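Local coordinates for protein putative polyketide cyclase (Bacillus cereus, PDB 3K0Z) that is of unknown function but belongs to the SnoaL-like polyketide cyclase family of the NTF2 clan and is probably a lipoprotein, at residues R42-W47 with A109-T114. Residues are numbered along the deposited sequence; the frame is centred on the assembly and turned at random.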
ATOM      1  N   ARG A  42     -17.142   3.310  -4.525  1.00 21.54           N
ATOM      2  CA  ARG A  42     -17.727   4.565  -4.040  1.00 18.10           C
ATOM      3  C   ARG A  42     -16.675   5.415  -3.386  1.00 17.49           C
ATOM      4  O   ARG A  42     -16.718   6.609  -3.491  1.00 17.38           O
ATOM      5  CB  ARG A  42     -18.846   4.332  -3.028  1.00 20.32           C
ATOM      6  CG  ARG A  42     -20.110   3.745  -3.611  1.00 22.28           C
ATOM      7  CD  ARG A  42     -21.267   3.736  -2.624  1.00 24.02           C
ATOM      8  NE  ARG A  42     -22.442   3.022  -3.158  1.00 27.98           N
ATOM      9  CZ  ARG A  42     -22.694   1.715  -2.984  1.00 26.52           C
ATOM     10  NH1 ARG A  42     -21.919   0.929  -2.245  1.00 37.74           N
ATOM     11  NH2 ARG A  42     -23.783   1.194  -3.520  1.00 38.39           N
ATOM     12  N   PHE A  43     -15.759   4.797  -2.658  1.00 17.99           N
ATOM     13  CA  PHE A  43     -14.691   5.503  -2.008  1.00 18.42           C
ATOM     14  C   PHE A  43     -13.807   6.174  -3.066  1.00 20.06           C
ATOM     15  O   PHE A  43     -13.487   7.365  -2.930  1.00 16.78           O
ATOM     16  CB  PHE A  43     -13.864   4.550  -1.111  1.00 17.98           C
ATOM     17  CG  PHE A  43     -12.967   5.253  -0.102  1.00 22.41           C
ATOM     18  CD1 PHE A  43     -13.493   6.128   0.846  1.00 22.40           C
ATOM     19  CD2 PHE A  43     -11.608   4.958  -0.040  1.00 20.94           C
ATOM     20  CE1 PHE A  43     -12.650   6.745   1.788  1.00 21.89           C
ATOM     21  CE2 PHE A  43     -10.793   5.543   0.948  1.00 19.64           C
ATOM     22  CZ  PHE A  43     -11.319   6.426   1.836  1.00 22.80           C
ATOM     23  N   TYR A  44     -13.422   5.458  -4.121  1.00 19.68           N
ATOM     24  CA  TYR A  44     -12.603   6.114  -5.168  1.00 17.83           C
ATOM     25  C   TYR A  44     -13.426   7.034  -6.099  1.00 17.46           C
ATOM     26  O   TYR A  44     -12.854   7.976  -6.650  1.00 18.25           O
ATOM     27  CB  TYR A  44     -11.621   5.153  -5.873  1.00 21.77           C
ATOM     28  CG  TYR A  44     -10.772   4.548  -4.784  1.00 19.38           C
ATOM     29  CD1 TYR A  44      -9.856   5.328  -4.088  1.00 18.05           C
ATOM     30  CD2 TYR A  44     -10.990   3.254  -4.354  1.00 23.17           C
ATOM     31  CE1 TYR A  44      -9.171   4.846  -2.970  1.00 18.93           C
ATOM     32  CE2 TYR A  44     -10.272   2.737  -3.262  1.00 17.65           C
ATOM     33  CZ  TYR A  44      -9.372   3.548  -2.585  1.00 19.31           C
ATOM     34  OH  TYR A  44      -8.709   3.058  -1.501  1.00 25.05           O
ATOM     35  N   ALA A  45     -14.732   6.806  -6.240  1.00 19.40           N
ATOM     36  CA  ALA A  45     -15.625   7.815  -6.876  1.00 18.59           C
ATOM     37  C   ALA A  45     -15.574   9.144  -6.104  1.00 20.63           C
ATOM     38  O   ALA A  45     -15.534  10.207  -6.701  1.00 18.97           O
ATOM     39  CB  ALA A  45     -17.072   7.321  -7.004  1.00 21.11           C
ATOM     40  N   PHE A  46     -15.582   9.069  -4.776  1.00 20.12           N
ATOM     41  CA  PHE A  46     -15.508  10.261  -3.986  1.00 19.35           C
ATOM     42  C   PHE A  46     -14.163  10.953  -4.230  1.00 19.94           C
ATOM     43  O   PHE A  46     -14.109  12.147  -4.501  1.00 21.57           O
ATOM     44  CB  PHE A  46     -15.689   9.968  -2.508  1.00 18.75           C
ATOM     45  CG  PHE A  46     -15.392  11.154  -1.670  1.00 18.10           C
ATOM     46  CD1 PHE A  46     -16.237  12.258  -1.698  1.00 19.79           C
ATOM     47  CD2 PHE A  46     -14.229  11.219  -0.932  1.00 21.71           C
ATOM     48  CE1 PHE A  46     -15.934  13.405  -0.954  1.00 22.17           C
ATOM     49  CE2 PHE A  46     -13.919  12.341  -0.181  1.00 23.67           C
ATOM     50  CZ  PHE A  46     -14.759  13.437  -0.197  1.00 17.14           C
ATOM     51  N   TRP A  47     -13.065  10.214  -4.143  1.00 20.69           N
ATOM     52  CA  TRP A  47     -11.769  10.850  -4.403  1.00 19.48           C
ATOM     53  C   TRP A  47     -11.688  11.396  -5.821  1.00 23.66           C
ATOM     54  O   TRP A  47     -11.030  12.420  -6.036  1.00 21.86           O
ATOM     55  CB  TRP A  47     -10.624   9.912  -4.132  1.00 22.69           C
ATOM     56  CG  TRP A  47     -10.469   9.564  -2.654  1.00 17.28           C
ATOM     57  CD1 TRP A  47     -10.555   8.328  -2.096  1.00 21.90           C
ATOM     58  CD2 TRP A  47     -10.216  10.484  -1.557  1.00 19.17           C
ATOM     59  NE1 TRP A  47     -10.358   8.409  -0.737  1.00 19.72           N
ATOM     60  CE2 TRP A  47     -10.172   9.722  -0.380  1.00 20.25           C
ATOM     61  CE3 TRP A  47     -10.011  11.869  -1.476  1.00 21.60           C
ATOM     62  CZ2 TRP A  47      -9.902  10.289   0.879  1.00 19.08           C
ATOM     63  CZ3 TRP A  47      -9.773  12.451  -0.215  1.00 19.74           C
ATOM     64  CH2 TRP A  47      -9.731  11.649   0.944  1.00 19.23           C
ATOM     65  N   ALA A 109      -6.379  -1.481  -2.213  1.00 19.06           N
ATOM     66  CA  ALA A 109      -6.516  -0.790  -3.487  1.00 19.73           C
ATOM     67  C   ALA A 109      -5.205  -0.139  -3.869  1.00 18.02           C
ATOM     68  O   ALA A 109      -4.564   0.507  -3.006  1.00 16.68           O
ATOM     69  CB  ALA A 109      -7.660   0.313  -3.431  1.00 15.26           C
ATOM     70  N   ARG A 110      -4.824  -0.281  -5.145  1.00 17.53           N
ATOM     71  CA  ARG A 110      -3.713   0.458  -5.684  1.00 17.00           C
ATOM     72  C   ARG A 110      -4.297   1.464  -6.671  1.00 15.87           C
ATOM     73  O   ARG A 110      -4.975   1.080  -7.649  1.00 16.55           O
ATOM     74  CB  ARG A 110      -2.704  -0.458  -6.383  1.00 17.83           C
ATOM     75  CG  ARG A 110      -1.542   0.247  -7.019  1.00 17.64           C
ATOM     76  CD  ARG A 110      -0.420  -0.735  -7.476  1.00 18.36           C
ATOM     77  NE  ARG A 110      -0.815  -1.644  -8.549  1.00 19.83           N
ATOM     78  CZ  ARG A 110      -0.823  -1.338  -9.836  1.00 22.61           C
ATOM     79  NH1 ARG A 110      -0.542  -0.122 -10.247  1.00 21.91           N
ATOM     80  NH2 ARG A 110      -1.165  -2.264 -10.723  1.00 21.64           N
ATOM     81  N   LEU A 111      -4.002   2.726  -6.440  1.00 17.06           N
ATOM     82  CA  LEU A 111      -4.578   3.835  -7.210  1.00 16.73           C
ATOM     83  C   LEU A 111      -3.591   4.568  -8.095  1.00 19.77           C
ATOM     84  O   LEU A 111      -2.379   4.540  -7.829  1.00 19.91           O
ATOM     85  CB  LEU A 111      -5.189   4.853  -6.245  1.00 20.66           C
ATOM     86  CG  LEU A 111      -6.302   4.402  -5.267  1.00 15.64           C
ATOM     87  CD1 LEU A 111      -7.404   3.445  -5.926  1.00 14.90           C
ATOM     88  CD2 LEU A 111      -5.754   3.823  -3.936  1.00 16.90           C
ATOM     89  N   SER A 112      -4.094   5.149  -9.197  1.00 18.19           N
ATOM     90  CA  SER A 112      -3.305   6.061 -10.022  1.00 22.32           C
ATOM     91  C   SER A 112      -4.050   7.399 -10.026  1.00 20.79           C
ATOM     92  O   SER A 112      -5.285   7.424 -10.141  1.00 22.82           O
ATOM     93  CB  SER A 112      -3.076   5.520 -11.446  1.00 23.47           C
ATOM     94  OG  SER A 112      -4.296   5.084 -12.005  1.00 31.89           O
ATOM     95  N   PHE A 113      -3.317   8.481  -9.787  1.00 22.88           N
ATOM     96  CA  PHE A 113      -3.858   9.833  -9.825  1.00 21.55           C
ATOM     97  C   PHE A 113      -3.137  10.559 -10.944  1.00 23.58           C
ATOM     98  O   PHE A 113      -1.892  10.634 -10.941  1.00 22.45           O
ATOM     99  CB  PHE A 113      -3.593  10.571  -8.517  1.00 21.64           C
ATOM    100  CG  PHE A 113      -4.446  10.120  -7.383  1.00 21.89           C
ATOM    101  CD1 PHE A 113      -5.699  10.708  -7.160  1.00 21.78           C
ATOM    102  CD2 PHE A 113      -4.003   9.125  -6.523  1.00 22.39           C
ATOM    103  CE1 PHE A 113      -6.497  10.280  -6.105  1.00 25.23           C
ATOM    104  CE2 PHE A 113      -4.797   8.698  -5.450  1.00 24.14           C
ATOM    105  CZ  PHE A 113      -6.052   9.267  -5.262  1.00 25.88           C
ATOM    106  N   THR A 114      -3.892  11.111 -11.887  1.00 20.72           N
ATOM    107  CA  THR A 114      -3.312  11.783 -13.032  1.00 20.01           C
ATOM    108  C   THR A 114      -4.013  13.110 -13.301  1.00 19.04           C
ATOM    109  O   THR A 114      -5.185  13.308 -12.961  1.00 18.80           O
ATOM    110  CB  THR A 114      -3.398  10.919 -14.311  1.00 23.70           C
ATOM    111  OG1 THR A 114      -4.764  10.663 -14.584  1.00 26.21           O
ATOM    112  CG2 THR A 114      -2.704   9.586 -14.115  1.00 22.16           C
TER
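The backbones of helical segment 42-47 and strand segment 109-114 come closest at Tyr44 and Leu111, with CA atoms 8.6 Å apart; no hydrogen bond joins the two, and the contact is made by side chains. Leu111 sets CD1 over one face of the Tyr44 ring, 3.5 Å from the centroid and only 8° off the ring normal, a nearly ideal CH-pi contact. Its second methyl reaches farther along the ring, with CD2 3.7 Å from Tyr44 CE1, and the two side chains cross at about a right angle. Tyr44 holds CG anti to its carbonyl carbon (chi1 -56°), a setting that carries the ring out from the helix and lays its phenol end beside Ala109, whose CB lies 3.6 Å from Tyr44 CE2 and 3.5 Å from Tyr44 OH. This is a worked example of helix-on-sheet packing in the cone-like alpha+beta fold of the NTF2 clan: helix 30-49 lies against the face of the curved sheet to which Ala109 and Leu111 contribute. Arg110, directed away from the helix, makes a cation-pi contact with Trp141 of the second subunit. Although all three touching residues are buried, the phenol oxygen has a polar partner, for Tyr44 OH hydrogen-bonds to Asp128 OD2 on strand 120-133. Asp128 also pairs through its backbone with Ala109, which places the carboxylate's strand directly beside the alanine that the phenol touches.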